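Local coordinates for protein probable TonB-dependent receptor (Pseudomonas aeruginosa, PDB 4K3F) that probably serves as the periplasmic methionine-binding lipoprotein of a transport system, holding selenomethionine in the cleft between its two lobes, at residues N198-R203 / D210-L215. Numbering follows the deposited sequence.
Sequences NILVAR and DAMQKL. With MSE (selenomethionine), chain B.
Leu200 and Ala202 of strand 198-202 meet Met212 and Leu215 of helix 210-215, an apolar contact in the hydrophobic core of one lobe of a periplasmic binding protein fold. Strand and helix run nearly antiparallel, at 172°, with 10.7 Å between their axes, as expected of a helix packed on one face of a β-sheet and joined to its strand by a short loop. Met212, built as selenomethionine, touches both strand residues. Its chain bends at chi2 and chi3, which turns the terminal methyl toward Ala202, and Met212 CE comes to rest 3.6 Å from Ala202 CB. The selenium touches two strand side chains at once, lying 4.0 Å from Leu200 CD2 and in contact with Ala202 CB. Leu200 extends from the strand with CG anti to its backbone N (chi1 171°), and this brings both methyls to the helix: CD1 lies 3.9 Å from Leu215 CD2, while CD2 touches that same methyl and the selenium. The leucine side chains meet at an oblique angle, branch against branch.

Further out, Leu215 also packs on Leu18, Val21 and Leu25 of helix 11-26, and Met212 and Ala202 share Ala54 of strand 54-59. Val77 of strand 75-82 backs both Leu200 and Ala202. Along the helix, Lys214 NZ reaches back one turn to OD2 of Asp210 in a salt bridge and also bonds to the backbone O of Glu28. At the N-terminal side of segment 198-203, Asn198 belongs to the ligand pocket, where its OD1 is also hydrogen-bonded to His14. Its amide grips the bound selenomethionine twice: OD1 accepts from the ligand N at 2.9 Å, and ND2 donates to the carboxylate O at 2.8 Å.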
# COMPACT_ATOMS: atom_id res chain seq x y z
N ASN A 198 5.02 -0.33 4.31
CA ASN A 198 4.00 -1.31 4.71
C ASN A 198 4.44 -2.06 5.97
O ASN A 198 5.59 -2.46 6.08
CB ASN A 198 3.70 -2.29 3.57
CG ASN A 198 2.81 -1.67 2.48
OD1 ASN A 198 1.91 -2.32 1.97
ND2 ASN A 198 3.02 -0.35 2.18
N ILE A 199 3.51 -2.18 6.91
CA ILE A 199 3.81 -2.65 8.22
C ILE A 199 3.02 -3.92 8.57
O ILE A 199 1.86 -4.10 8.19
CB ILE A 199 3.46 -1.57 9.26
CG1 ILE A 199 2.08 -0.92 8.96
CG2 ILE A 199 4.52 -0.47 9.21
CD1 ILE A 199 1.53 -0.04 10.04
N LEU A 200 3.65 -4.74 9.37
CA LEU A 200 2.97 -5.83 10.05
C LEU A 200 2.22 -5.17 11.22
O LEU A 200 2.82 -4.39 11.95
CB LEU A 200 3.99 -6.81 10.59
CG LEU A 200 3.49 -7.91 11.51
CD1 LEU A 200 2.63 -8.85 10.75
CD2 LEU A 200 4.66 -8.67 12.12
N VAL A 201 0.95 -5.54 11.43
CA VAL A 201 0.07 -4.88 12.40
C VAL A 201 -0.55 -5.95 13.25
O VAL A 201 -0.94 -7.03 12.76
CB VAL A 201 -1.03 -4.03 11.66
CG1 VAL A 201 -2.11 -3.54 12.63
CG2 VAL A 201 -0.33 -2.84 11.03
N ALA A 202 -0.64 -5.67 14.53
CA ALA A 202 -1.24 -6.62 15.46
C ALA A 202 -1.94 -5.87 16.56
O ALA A 202 -2.43 -4.78 16.30
CB ALA A 202 -0.15 -7.58 15.96
N ARG A 203 -2.04 -6.44 17.75
CA ARG A 203 -2.76 -5.81 18.85
C ARG A 203 -1.83 -5.59 20.03
O ARG A 203 -0.80 -6.24 20.13
CB ARG A 203 -3.87 -6.76 19.30
CG ARG A 203 -4.94 -6.96 18.22
CD ARG A 203 -6.20 -7.67 18.73
NE ARG A 203 -5.83 -8.95 19.31
CZ ARG A 203 -5.83 -10.13 18.69
NH1 ARG A 203 -6.39 -10.28 17.49
NH2 ARG A 203 -5.35 -11.18 19.33
N ASP A 210 6.26 -13.88 21.66
CA ASP A 210 7.37 -14.60 21.04
C ASP A 210 7.14 -14.82 19.54
O ASP A 210 8.02 -14.56 18.72
CB ASP A 210 7.58 -15.93 21.76
CG ASP A 210 8.73 -16.74 21.17
OD1 ASP A 210 9.87 -16.32 21.37
OD2 ASP A 210 8.48 -17.75 20.49
N ALA A 211 5.99 -15.32 19.17
CA ALA A 211 5.72 -15.65 17.78
C ALA A 211 5.71 -14.41 16.91
O ALA A 211 6.27 -14.41 15.78
CB ALA A 211 4.38 -16.35 17.66
N MSE A 212 5.08 -13.34 17.43
CA MSE A 212 5.05 -12.09 16.67
C MSE A 212 6.46 -11.57 16.43
O MSE A 212 6.78 -11.07 15.33
CB MSE A 212 4.17 -11.06 17.34
CG MSE A 212 3.76 -9.90 16.42
SE MSE A 212 2.47 -10.42 15.04
CE MSE A 212 1.06 -10.91 16.30
N GLN A 213 7.31 -11.66 17.44
CA GLN A 213 8.66 -11.15 17.31
C GLN A 213 9.45 -11.96 16.30
O GLN A 213 10.26 -11.38 15.55
CB GLN A 213 9.42 -11.19 18.64
CG GLN A 213 8.93 -10.24 19.72
CD GLN A 213 9.72 -10.40 21.07
OE1 GLN A 213 10.34 -11.44 21.37
NE2 GLN A 213 9.70 -9.34 21.87
N LYS A 214 9.25 -13.28 16.30
CA LYS A 214 9.96 -14.14 15.32
C LYS A 214 9.51 -13.76 13.92
O LYS A 214 10.34 -13.67 13.04
CB LYS A 214 9.67 -15.58 15.62
CG LYS A 214 10.43 -16.08 16.83
CD LYS A 214 10.01 -17.46 17.27
CE LYS A 214 10.95 -18.01 18.34
NZ LYS A 214 10.32 -19.21 18.92
N LEU A 215 8.20 -13.56 13.71
CA LEU A 215 7.75 -13.11 12.37
C LEU A 215 8.37 -11.80 11.97
O LEU A 215 8.85 -11.65 10.85
CB LEU A 215 6.23 -13.01 12.29
CG LEU A 215 5.61 -12.50 10.96
CD1 LEU A 215 5.99 -13.30 9.73
CD2 LEU A 215 4.09 -12.45 11.05
N MSE B . 0.17 -1.85 -0.33
CA MSE B . -0.56 -0.55 -0.35
C MSE B . 0.48 0.52 -0.65
O MSE B . 1.58 0.49 -0.08
OXT MSE B . 0.22 1.43 -1.45
CB MSE B . -1.27 -0.27 0.99
CG MSE B . -2.03 1.03 0.97
SE MSE B . -2.76 1.42 2.75
CE MSE B . -4.05 0.04 2.88